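Local coordinates for protein 1-pyrroline-5-carboxylate dehydrogenase (Thermus thermophilus, PDB 1UZB) that probably catalyses the NAD(P)-dependent oxidation of glutamate semialdehyde, the open form of 1-pyrroline-5-carboxylate, to glutamate in proline breakdown, at residues S313-A324 with N472-V480. Residues are numbered along the deposited sequence; the frame is centred on the assembly and turned at random. Where two conformers were deposited one is given.
Sequences SAYGFQGQKCSA and NRKITGALV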
loop_
_atom_site.group_PDB
_atom_site.type_symbol
_atom_site.label_atom_id
_atom_site.label_comp_id
_atom_site.label_asym_id
_atom_site.label_seq_id
_atom_site.Cartn_x
_atom_site.Cartn_y
_atom_site.Cartn_z
ATOM N N SER A 313 37.375 -16.084 6.556
ATOM C CA SER A 313 37.087 -15.012 7.508
ATOM C C SER A 313 38.292 -14.505 8.284
ATOM O O SER A 313 38.378 -13.318 8.600
ATOM C CB SER A 313 36.034 -15.474 8.516
ATOM O OG SER A 313 34.809 -15.797 7.879
ATOM N N ALA A 314 39.211 -15.411 8.599
ATOM C CA ALA A 314 40.382 -15.051 9.383
ATOM C C ALA A 314 41.535 -14.484 8.583
ATOM O O ALA A 314 42.232 -13.588 9.057
ATOM C CB ALA A 314 40.866 -16.265 10.173
ATOM N N TYR A 315 41.725 -14.980 7.363
ATOM C CA TYR A 315 42.864 -14.560 6.568
ATOM C C TYR A 315 42.608 -13.707 5.331
ATOM O O TYR A 315 43.559 -13.283 4.673
ATOM C CB TYR A 315 43.693 -15.806 6.231
ATOM C CG TYR A 315 44.106 -16.572 7.476
ATOM C CD1 TYR A 315 44.912 -15.980 8.449
ATOM C CD2 TYR A 315 43.651 -17.869 7.706
ATOM C CE1 TYR A 315 45.254 -16.661 9.620
ATOM C CE2 TYR A 315 43.985 -18.556 8.873
ATOM C CZ TYR A 315 44.783 -17.946 9.825
ATOM O OH TYR A 315 45.092 -18.626 10.984
ATOM N N GLY A 316 41.339 -13.451 5.011
ATOM C CA GLY A 316 41.032 -12.595 3.874
ATOM C C GLY A 316 41.674 -11.240 4.135
ATOM O O GLY A 316 41.551 -10.697 5.234
ATOM N N PHE A 317 42.332 -10.682 3.122
ATOM C CA PHE A 317 43.057 -9.415 3.248
ATOM C C PHE A 317 43.937 -9.422 4.501
ATOM O O PHE A 317 44.008 -8.451 5.258
ATOM C CB PHE A 317 42.129 -8.190 3.258
ATOM C CG PHE A 317 42.873 -6.867 3.171
ATOM C CD1 PHE A 317 43.960 -6.716 2.303
ATOM C CD2 PHE A 317 42.509 -5.786 3.970
ATOM C CE1 PHE A 317 44.673 -5.514 2.239
ATOM C CE2 PHE A 317 43.218 -4.578 3.910
ATOM C CZ PHE A 317 44.303 -4.445 3.043
ATOM N N GLN A 318 44.583 -10.562 4.721
ATOM C CA GLN A 318 45.510 -10.729 5.823
ATOM C C GLN A 318 44.918 -10.444 7.208
ATOM O O GLN A 318 45.633 -10.042 8.131
ATOM C CB GLN A 318 46.737 -9.843 5.568
ATOM C CG GLN A 318 47.504 -10.147 4.258
ATOM C CD GLN A 318 46.838 -9.619 2.979
ATOM O OE1 GLN A 318 46.079 -10.328 2.310
ATOM N NE2 GLN A 318 47.131 -8.368 2.635
ATOM N N GLY A 319 43.615 -10.669 7.352
ATOM C CA GLY A 319 42.947 -10.435 8.622
ATOM C C GLY A 319 42.809 -8.973 9.005
ATOM O O GLY A 319 42.456 -8.654 10.143
ATOM N N GLN A 320 43.075 -8.080 8.058
ATOM C CA GLN A 320 42.992 -6.646 8.311
ATOM C C GLN A 320 41.590 -6.111 8.063
ATOM O O GLN A 320 41.385 -5.188 7.276
ATOM C CB GLN A 320 44.009 -5.906 7.437
ATOM C CG GLN A 320 45.442 -6.355 7.686
ATOM C CD GLN A 320 46.431 -5.729 6.728
ATOM O OE1 GLN A 320 47.376 -5.056 7.142
ATOM N NE2 GLN A 320 46.224 -5.956 5.434
ATOM N N LYS A 321 40.619 -6.714 8.743
ATOM C CA LYS A 321 39.225 -6.307 8.617
ATOM C C LYS A 321 38.601 -6.227 9.998
ATOM O O LYS A 321 38.886 -7.050 10.872
ATOM C CB LYS A 321 38.437 -7.321 7.784
ATOM C CG LYS A 321 38.974 -7.548 6.387
ATOM C CD LYS A 321 38.066 -8.475 5.603
ATOM C CE LYS A 321 38.625 -8.723 4.218
ATOM N NZ LYS A 321 37.730 -9.613 3.430
ATOM N N CYS A 322 37.743 -5.235 10.193
ATOM C CA CYS A 322 37.062 -5.078 11.469
ATOM C C CYS A 322 36.102 -6.240 11.683
ATOM O O CYS A 322 35.698 -6.519 12.809
ATOM C CB CYS A 322 36.295 -3.759 11.491
ATOM S SG CYS A 322 37.362 -2.330 11.295
ATOM N N SER A 323 35.761 -6.920 10.590
ATOM C CA SER A 323 34.846 -8.059 10.606
ATOM C C SER A 323 35.559 -9.413 10.614
ATOM O O SER A 323 34.907 -10.454 10.671
ATOM C CB SER A 323 33.946 -8.003 9.370
ATOM O OG SER A 323 34.730 -8.122 8.189
ATOM N N ALA A 324 36.887 -9.401 10.543
ATOM C CA ALA A 324 37.663 -10.637 10.496
ATOM C C ALA A 324 37.486 -11.568 11.687
ATOM O O ALA A 324 37.378 -11.127 12.834
ATOM C CB ALA A 324 39.147 -10.309 10.332
ATOM N N ASN A 472 26.485 -20.453 9.206
ATOM C CA ASN A 472 26.979 -21.370 8.189
ATOM C C ASN A 472 27.560 -20.720 6.941
ATOM O O ASN A 472 27.379 -21.202 5.823
ATOM C CB ASN A 472 25.884 -22.386 7.848
ATOM C CG ASN A 472 25.558 -23.275 9.033
ATOM O OD1 ASN A 472 26.466 -23.730 9.735
ATOM N ND2 ASN A 472 24.276 -23.519 9.274
ATOM N N ARG A 473 28.287 -19.629 7.167
ATOM C CA ARG A 473 28.964 -18.887 6.115
ATOM C C ARG A 473 29.982 -17.930 6.737
ATOM O O ARG A 473 29.992 -17.726 7.951
ATOM C CB ARG A 473 27.971 -18.098 5.260
ATOM C CG ARG A 473 27.057 -17.175 6.039
ATOM C CD ARG A 473 26.669 -15.969 5.203
ATOM N NE ARG A 473 27.775 -15.019 5.135
ATOM C CZ ARG A 473 27.802 -13.934 4.367
ATOM N NH1 ARG A 473 26.779 -13.646 3.574
ATOM N NH2 ARG A 473 28.851 -13.123 4.412
ATOM N N LYS A 474 30.830 -17.347 5.895
ATOM C CA LYS A 474 31.865 -16.415 6.345
ATOM C C LYS A 474 31.240 -15.218 7.060
ATOM O O LYS A 474 30.085 -14.863 6.802
ATOM C CB LYS A 474 32.684 -15.928 5.146
ATOM C CG LYS A 474 31.871 -15.099 4.168
ATOM C CD LYS A 474 32.679 -14.639 2.969
ATOM C CE LYS A 474 31.857 -13.675 2.118
ATOM N NZ LYS A 474 32.623 -13.089 0.981
ATOM N N ILE A 475 32.000 -14.586 7.951
ATOM C CA ILE A 475 31.478 -13.441 8.691
ATOM C C ILE A 475 31.970 -12.095 8.176
ATOM O O ILE A 475 31.678 -11.056 8.761
ATOM C CB ILE A 475 31.786 -13.559 10.204
ATOM C CG1 ILE A 475 33.295 -13.491 10.467
ATOM C CG2 ILE A 475 31.212 -14.866 10.723
ATOM C CD1 ILE A 475 33.646 -13.401 11.948
ATOM N N THR A 476 32.716 -12.125 7.076
ATOM C CA THR A 476 33.236 -10.914 6.452
ATOM C C THR A 476 32.438 -10.650 5.173
ATOM O O THR A 476 31.588 -11.457 4.780
ATOM C CB THR A 476 34.714 -11.088 6.056
ATOM O OG1 THR A 476 34.826 -12.210 5.173
ATOM C CG2 THR A 476 35.588 -11.337 7.281
ATOM N N GLY A 477 32.697 -9.511 4.541
ATOM C CA GLY A 477 32.042 -9.187 3.285
ATOM C C GLY A 477 30.575 -8.807 3.290
ATOM O O GLY A 477 29.850 -9.168 2.360
ATOM N N ALA A 478 30.133 -8.080 4.309
ATOM C CA ALA A 478 28.742 -7.650 4.378
ATOM C C ALA A 478 28.408 -6.875 3.105
ATOM O O ALA A 478 29.156 -5.987 2.694
ATOM C CB ALA A 478 28.524 -6.767 5.598
ATOM N N LEU A 479 27.285 -7.213 2.485
ATOM C CA LEU A 479 26.866 -6.545 1.260
ATOM C C LEU A 479 25.926 -5.383 1.524
ATOM O O LEU A 479 24.991 -5.493 2.312
ATOM C CB LEU A 479 26.182 -7.543 0.329
ATOM C CG LEU A 479 27.069 -8.656 -0.236
ATOM C CD1 LEU A 479 26.212 -9.663 -0.984
ATOM C CD2 LEU A 479 28.122 -8.060 -1.153
ATOM N N VAL A 480 26.191 -4.267 0.857
ATOM C CA VAL A 480 25.362 -3.079 0.977
ATOM C C VAL A 480 23.909 -3.456 0.683
ATOM O O VAL A 480 23.625 -4.197 -0.264
ATOM C CB VAL A 480 25.829 -1.994 -0.021
ATOM C CG1 VAL A 480 24.802 -0.872 -0.113
ATOM C CG2 VAL A 480 27.173 -1.437 0.425
HETATM O O HOH W 1 37.414 -12.289 4.401
#
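Ser313, in the last turn of a helix, and Ser323, in a type I turn from Lys321 to Ala324, both face the irregular loop 472-480. The backbones come closest at Ser313 and Lys474, with CA atoms 5.5 Å apart, and at Ser323 and Thr476. One direct hydrogen bond joins the segments: Ile475 N donates to Ser313 OG over 3.1 Å, nearly straight at 162°. The hydroxyl lies beside its own backbone N (chi1 -62°), where Gly309 O, one turn back, also bonds it. With an alanine here the amide of Ile475 would probably lose its acceptor and the helix end its polar tie to the loop. The carbonyl of the same peptide, Lys474 O, accepts from both NE and NH2 of Arg473, side-on. Thr476 CG2 lies 3.4 Å from Ser323 OG and 3.9 Å from Ala324 CA. On the other branch, OG1 shares a water with Lys321 NZ, which donates to it over 2.9 Å. The extended lysine chain crosses the threonine at about a right angle, its CD against CG2, and its ammonium also forms a salt bridge to Glu130. Ile475 CG1 makes a van der Waals contact with Ser323 O at 3.4 Å; the polar partner of that oxygen is Thr446 OG1. The turn carries Cys322, probably the nucleophile of this aldehyde dehydrogenase fold. The contact joins helix 303-315, and the turn leading into strand 325-331, to the loop after strand 468-471, outermost within this chain in the seven-stranded sheet of the probable catalytic domain. Ile475 also packs on strand 293-297 of that sheet, and Arg473 reaches Glu165 of a neighbouring subunit.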